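Local coordinates for protein polyketide synthase PksR (Bacillus subtilis, PDB 4U3V) that takes part in making the antibiotic polyketide bacillaene, this piece of the synthase being its double-hotdog enoyl-isomerase domain, at residues 56-61 against 95-100; 64-69 against 130-135. All blocks are in the same frame, centred on the assembly; numbering follows the deposited sequence.

Interaction 1. Residues 56-61 against 95-100; sequences ATYGSL and IELQAK
Leu97 reaches from strand 95-100 to the first turns of helix 56-69, where its methyl CD2 touches two side chains, Leu61 and Tyr58, which approach it from directions about a right angle apart. The closer touch is with Leu61, whose CD1 lies 3.6 Å from Leu97 CD2 and also 4.1 Å from Leu97 CB. The two leucines cross at about a right angle and meet through branches rather than along their lengths. In Leu61 the first torsion sets CG anti to the carbonyl carbon and beside the backbone N (chi1 -78°); the second is extended (chi2 166°), with CD1 anti to CA, and it is this branch that meets Leu97. Tyr58 meets the same methyl differently: its ring turns an edge, with CE1 4.0 Å from Leu97 CD2 and the methyl near the ring plane. Farther along the strand Ala99 faces the helix with its small CB, 3.9 Å from Leu61 O and 4.5 Å from Leu61 CB; here the backbones are nearest, the CA atoms of Leu61 and Ala99 being 6.4 Å apart. All four residues are buried. This is the hotdog arrangement, a helix as the sausage in a bun of antiparallel sheet, here in the N-terminal of the two hotdogs. The N-to-C directions of segments 56-61 and 95-100 differ by 44°. Strand 94-102 runs between strands 31-36 and 108-116; Phe35 of the former packs on both Thr57 and Leu97, while Ile112 of the latter touches Tyr58 and Ala99.

Interaction 2. Residues 64-69 against 130-135; sequences EAFFNL and CGIGSF
The ring of Phe66 meets Cys130 and the Gly131 backbone of segment 130-135 through its CD1/CE1 side. With chi1 at 171°, Phe66 CG stands opposite its own backbone N, and the ring extends from the helix to the strand. The tight part is here: Phe66 CE1 comes within 3.3 Å of Gly131 O, an oblique approach to the ring, and Phe66 CD1 lies 4.0 Å from Cys130 CB. Cys130 SG stands at the ring edge, 5.4 Å from the centroid of Phe66 and 88° off its normal, a sulfur-aromatic contact, and is also 4.1 Å from Phe66 CB. Both residues are buried, at the far end of the central helix of the N-terminal hotdog, where Phe238 meets the Phe66 ring edge-to-face. Gly131 takes part through its backbone, the carbonyl O lying nearest the ring. Beyond it the contact thins out. The backbone N of Ile132 lies at the edge of the Phe66 ring, near its plane; the Ile132 side chain starts away from the helix and brings CD1 back only to 4.5 Å from Phe66 CE1. Ile132 is exposed.

Both contacts use helix 56-69, the central helix of the N-terminal hotdog, and both set it at nearly the same angle against the surrounding antiparallel strands. Interaction 1 takes its first turns and strand 94-102, and is wholly buried; interaction 2 takes its last turns and segment 130-135, and opens to solvent on one side. Their chemistry differs: aliphatic methyls and a tyrosine edge in the first; in the second a buried phenylalanine beside a cysteine sulfur and a glycine carbonyl, with solvent reached toward Ile132. The two are joined where Ala65, on the helix of interaction 2, touches Ala99 of interaction 1, CB to CB at 3.9 Å.

Interaction 1. Residues 56-61 against 95-100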
loop_
_atom_site.group_PDB
_atom_site.type_symbol
_atom_site.label_atom_id
_atom_site.label_comp_id
_atom_site.label_asym_id
_atom_site.label_seq_id
_atom_site.Cartn_x
_atom_site.Cartn_y
_atom_site.Cartn_z
ATOM N N ALA A 56 -2.111 0.555 -4.140
ATOM C CA ALA A 56 -0.971 -0.100 -3.480
ATOM C C ALA A 56 0.241 -0.378 -4.393
ATOM O O ALA A 56 1.373 -0.519 -3.914
ATOM C CB ALA A 56 -1.469 -1.390 -2.795
ATOM N N THR A 57 -0.008 -0.514 -5.702
ATOM C CA THR A 57 1.043 -0.760 -6.658
ATOM C C THR A 57 2.117 0.317 -6.576
ATOM O O THR A 57 3.300 0.061 -6.712
ATOM C CB THR A 57 0.456 -0.828 -8.088
ATOM O OG1 THR A 57 -0.650 -1.763 -8.107
ATOM C CG2 THR A 57 1.526 -1.313 -9.072
ATOM N N TYR A 58 1.689 1.559 -6.419
ATOM C CA TYR A 58 2.590 2.697 -6.632
ATOM C C TYR A 58 3.706 2.813 -5.598
ATOM O O TYR A 58 4.856 3.079 -5.977
ATOM C CB TYR A 58 1.797 3.994 -6.732
ATOM C CG TYR A 58 0.718 3.939 -7.751
ATOM C CD1 TYR A 58 1.005 3.505 -9.035
ATOM C CD2 TYR A 58 -0.591 4.339 -7.451
ATOM C CE1 TYR A 58 0.009 3.380 -9.971
ATOM C CE2 TYR A 58 -1.592 4.244 -8.401
ATOM C CZ TYR A 58 -1.277 3.775 -9.659
ATOM O OH TYR A 58 -2.238 3.676 -10.622
ATOM N N GLY A 59 3.388 2.620 -4.311
ATOM C CA GLY A 59 4.439 2.677 -3.268
ATOM C C GLY A 59 5.471 1.564 -3.497
ATOM O O GLY A 59 6.685 1.768 -3.334
ATOM N N SER A 60 5.002 0.393 -3.951
ATOM C CA SER A 60 5.966 -0.694 -4.215
ATOM C C SER A 60 6.934 -0.360 -5.371
ATOM O O SER A 60 8.134 -0.699 -5.303
ATOM C CB SER A 60 5.221 -1.992 -4.530
ATOM O OG SER A 60 4.523 -2.456 -3.336
ATOM N N LEU A 61 6.406 0.209 -6.454
ATOM C CA LEU A 61 7.255 0.691 -7.581
ATOM C C LEU A 61 8.185 1.804 -7.133
ATOM O O LEU A 61 9.362 1.858 -7.532
ATOM C CB LEU A 61 6.389 1.193 -8.746
ATOM C CG LEU A 61 5.797 0.079 -9.603
ATOM C CD1 LEU A 61 4.683 0.630 -10.497
ATOM C CD2 LEU A 61 6.933 -0.528 -10.431
ATOM N N ILE A 95 -1.133 -2.721 -19.695
ATOM C CA ILE A 95 -0.600 -1.404 -19.365
ATOM C C ILE A 95 0.820 -1.491 -18.820
ATOM O O ILE A 95 1.062 -2.227 -17.873
ATOM C CB ILE A 95 -1.426 -0.732 -18.254
ATOM C CG1 ILE A 95 -2.909 -0.664 -18.640
ATOM C CG2 ILE A 95 -0.829 0.630 -17.900
ATOM C CD1 ILE A 95 -3.155 -0.313 -20.085
ATOM N N GLU A 96 1.718 -0.657 -19.356
ATOM C CA GLU A 96 3.103 -0.604 -18.900
ATOM C C GLU A 96 3.186 0.515 -17.877
ATOM O O GLU A 96 2.630 1.591 -18.092
ATOM C CB GLU A 96 4.027 -0.231 -20.075
ATOM C CG GLU A 96 4.061 -1.170 -21.269
ATOM C CD GLU A 96 4.878 -0.564 -22.423
ATOM O OE1 GLU A 96 6.117 -0.490 -22.310
ATOM O OE2 GLU A 96 4.267 -0.045 -23.378
ATOM N N LEU A 97 3.906 0.269 -16.780
ATOM C CA LEU A 97 4.277 1.281 -15.828
ATOM C C LEU A 97 5.796 1.404 -15.711
ATOM O O LEU A 97 6.499 0.425 -15.789
ATOM C CB LEU A 97 3.735 0.939 -14.441
ATOM C CG LEU A 97 2.269 1.291 -14.213
ATOM C CD1 LEU A 97 1.418 0.267 -14.934
ATOM C CD2 LEU A 97 1.993 1.325 -12.715
ATOM N N GLN A 98 6.289 2.627 -15.527
ATOM C CA GLN A 98 7.716 2.841 -15.297
ATOM C C GLN A 98 7.823 3.803 -14.127
ATOM O O GLN A 98 6.974 4.696 -13.969
ATOM C CB GLN A 98 8.384 3.470 -16.542
ATOM C CG GLN A 98 8.616 2.460 -17.664
ATOM C CD GLN A 98 9.378 3.015 -18.867
ATOM O OE1 GLN A 98 9.724 4.192 -18.920
ATOM N NE2 GLN A 98 9.541 2.179 -19.885
ATOM N N ALA A 99 8.922 3.721 -13.386
ATOM C CA ALA A 99 9.125 4.602 -12.224
ATOM C C ALA A 99 10.411 5.329 -12.494
ATOM O O ALA A 99 11.451 4.694 -12.524
ATOM C CB ALA A 99 9.255 3.799 -10.944
ATOM N N LYS A 100 10.291 6.591 -12.875
ATOM C CA LYS A 100 11.407 7.382 -13.427
ATOM C C LYS A 100 11.824 8.436 -12.413
ATOM O O LYS A 100 10.976 9.201 -11.941
ATOM C CB LYS A 100 10.959 8.073 -14.699
ATOM C CG LYS A 100 10.589 7.089 -15.809
ATOM C CD LYS A 100 9.431 7.578 -16.672
ATOM C CE LYS A 100 9.092 6.560 -17.760
ATOM N NZ LYS A 100 8.042 7.016 -18.717
#

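Interaction 2. Residues 64-69 against 130-135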
loop_
_atom_site.group_PDB
_atom_site.type_symbol
_atom_site.label_atom_id
_atom_site.label_comp_id
_atom_site.label_asym_id
_atom_site.label_seq_id
_atom_site.Cartn_x
_atom_site.Cartn_y
_atom_site.Cartn_z
ATOM N N GLU A 64 11.124 0.153 -5.260
ATOM C CA GLU A 64 12.053 -0.415 -6.234
ATOM C C GLU A 64 12.951 0.633 -6.875
ATOM O O GLU A 64 14.134 0.352 -7.116
ATOM C CB GLU A 64 11.313 -1.189 -7.328
ATOM C CG GLU A 64 10.613 -2.421 -6.808
ATOM C CD GLU A 64 11.548 -3.349 -6.062
ATOM O OE1 GLU A 64 12.728 -3.450 -6.470
ATOM O OE2 GLU A 64 11.143 -3.904 -5.018
ATOM N N ALA A 65 12.379 1.779 -7.234
ATOM C CA ALA A 65 13.120 2.841 -7.889
ATOM C C ALA A 65 14.175 3.372 -6.934
ATOM O O ALA A 65 15.312 3.605 -7.343
ATOM C CB ALA A 65 12.224 3.956 -8.353
ATOM N N PHE A 66 13.822 3.493 -5.653
ATOM C CA PHE A 66 14.863 3.800 -4.645
ATOM C C PHE A 66 16.059 2.827 -4.601
ATOM O O PHE A 66 17.215 3.266 -4.593
ATOM C CB PHE A 66 14.240 3.939 -3.241
ATOM C CG PHE A 66 15.269 4.031 -2.137
ATOM C CD1 PHE A 66 15.811 5.265 -1.796
ATOM C CD2 PHE A 66 15.758 2.882 -1.524
ATOM C CE1 PHE A 66 16.757 5.355 -0.797
ATOM C CE2 PHE A 66 16.726 2.964 -0.527
ATOM C CZ PHE A 66 17.232 4.211 -0.192
ATOM N N PHE A 67 15.785 1.530 -4.457
ATOM C CA PHE A 67 16.836 0.514 -4.364
ATOM C C PHE A 67 17.677 0.402 -5.629
ATOM O O PHE A 67 18.883 0.126 -5.556
ATOM C CB PHE A 67 16.255 -0.825 -3.974
ATOM C CG PHE A 67 15.871 -0.914 -2.522
ATOM C CD1 PHE A 67 16.716 -0.404 -1.535
ATOM C CD2 PHE A 67 14.676 -1.491 -2.140
ATOM C CE1 PHE A 67 16.376 -0.502 -0.196
ATOM C CE2 PHE A 67 14.338 -1.606 -0.797
ATOM C CZ PHE A 67 15.185 -1.106 0.174
ATOM N N ASN A 68 17.066 0.735 -6.766
ATOM C CA ASN A 68 17.761 0.804 -8.061
ATOM C C ASN A 68 18.747 1.963 -8.131
ATOM O O ASN A 68 19.832 1.837 -8.717
ATOM C CB ASN A 68 16.733 0.948 -9.198
ATOM C CG ASN A 68 17.316 0.632 -10.559
ATOM O OD1 ASN A 68 17.674 -0.512 -10.838
ATOM N ND2 ASN A 68 17.365 1.630 -11.424
ATOM N N LEU A 69 18.357 3.088 -7.533
ATOM C CA LEU A 69 19.171 4.296 -7.446
ATOM C C LEU A 69 20.259 4.181 -6.362
ATOM O O LEU A 69 21.402 4.609 -6.555
ATOM C CB LEU A 69 18.257 5.477 -7.136
ATOM C CG LEU A 69 18.468 6.856 -7.751
ATOM C CD1 LEU A 69 19.219 6.763 -9.070
ATOM C CD2 LEU A 69 17.116 7.533 -7.927
ATOM N N CYS A 130 12.058 10.183 -2.928
ATOM C CA CYS A 130 12.739 9.205 -2.091
ATOM C C CYS A 130 14.035 9.761 -1.568
ATOM O O CYS A 130 14.537 10.745 -2.098
ATOM C CB CYS A 130 12.934 7.853 -2.774
ATOM S SG CYS A 130 13.957 7.901 -4.281
ATOM N N GLY A 131 14.529 9.155 -0.492
ATOM C CA GLY A 131 15.676 9.671 0.241
ATOM C C GLY A 131 16.363 8.568 1.025
ATOM O O GLY A 131 15.748 7.558 1.407
ATOM N N ILE A 132 17.662 8.741 1.263
ATOM C CA ILE A 132 18.351 7.920 2.258
ATOM C C ILE A 132 17.698 8.143 3.635
ATOM O O ILE A 132 17.141 9.202 3.901
ATOM C CB ILE A 132 19.851 8.296 2.353
ATOM C CG1 ILE A 132 20.640 7.614 1.235
ATOM C CG2 ILE A 132 20.420 7.880 3.696
ATOM C CD1 ILE A 132 20.247 8.109 -0.134
ATOM N N GLY A 133 17.809 7.148 4.508
ATOM C CA GLY A 133 17.269 7.253 5.857
ATOM C C GLY A 133 17.364 5.912 6.531
ATOM O O GLY A 133 17.157 4.879 5.901
ATOM N N SER A 134 17.778 5.907 7.791
ATOM C CA SER A 134 17.910 4.651 8.497
ATOM C C SER A 134 16.524 4.177 8.922
ATOM O O SER A 134 15.572 4.960 8.968
ATOM C CB SER A 134 18.856 4.785 9.697
ATOM O OG SER A 134 18.259 5.551 10.729
ATOM N N PHE A 135 16.391 2.880 9.134
ATOM C CA PHE A 135 15.172 2.340 9.700
ATOM C C PHE A 135 15.455 1.913 11.136
ATOM O O PHE A 135 16.214 0.963 11.390
ATOM C CB PHE A 135 14.660 1.153 8.874
ATOM C CG PHE A 135 13.411 0.522 9.431
ATOM C CD1 PHE A 135 12.158 1.062 9.159
ATOM C CD2 PHE A 135 13.488 -0.593 10.267
ATOM C CE1 PHE A 135 11.022 0.536 9.743
ATOM C CE2 PHE A 135 12.347 -1.146 10.825
ATOM C CZ PHE A 135 11.109 -0.579 10.561
#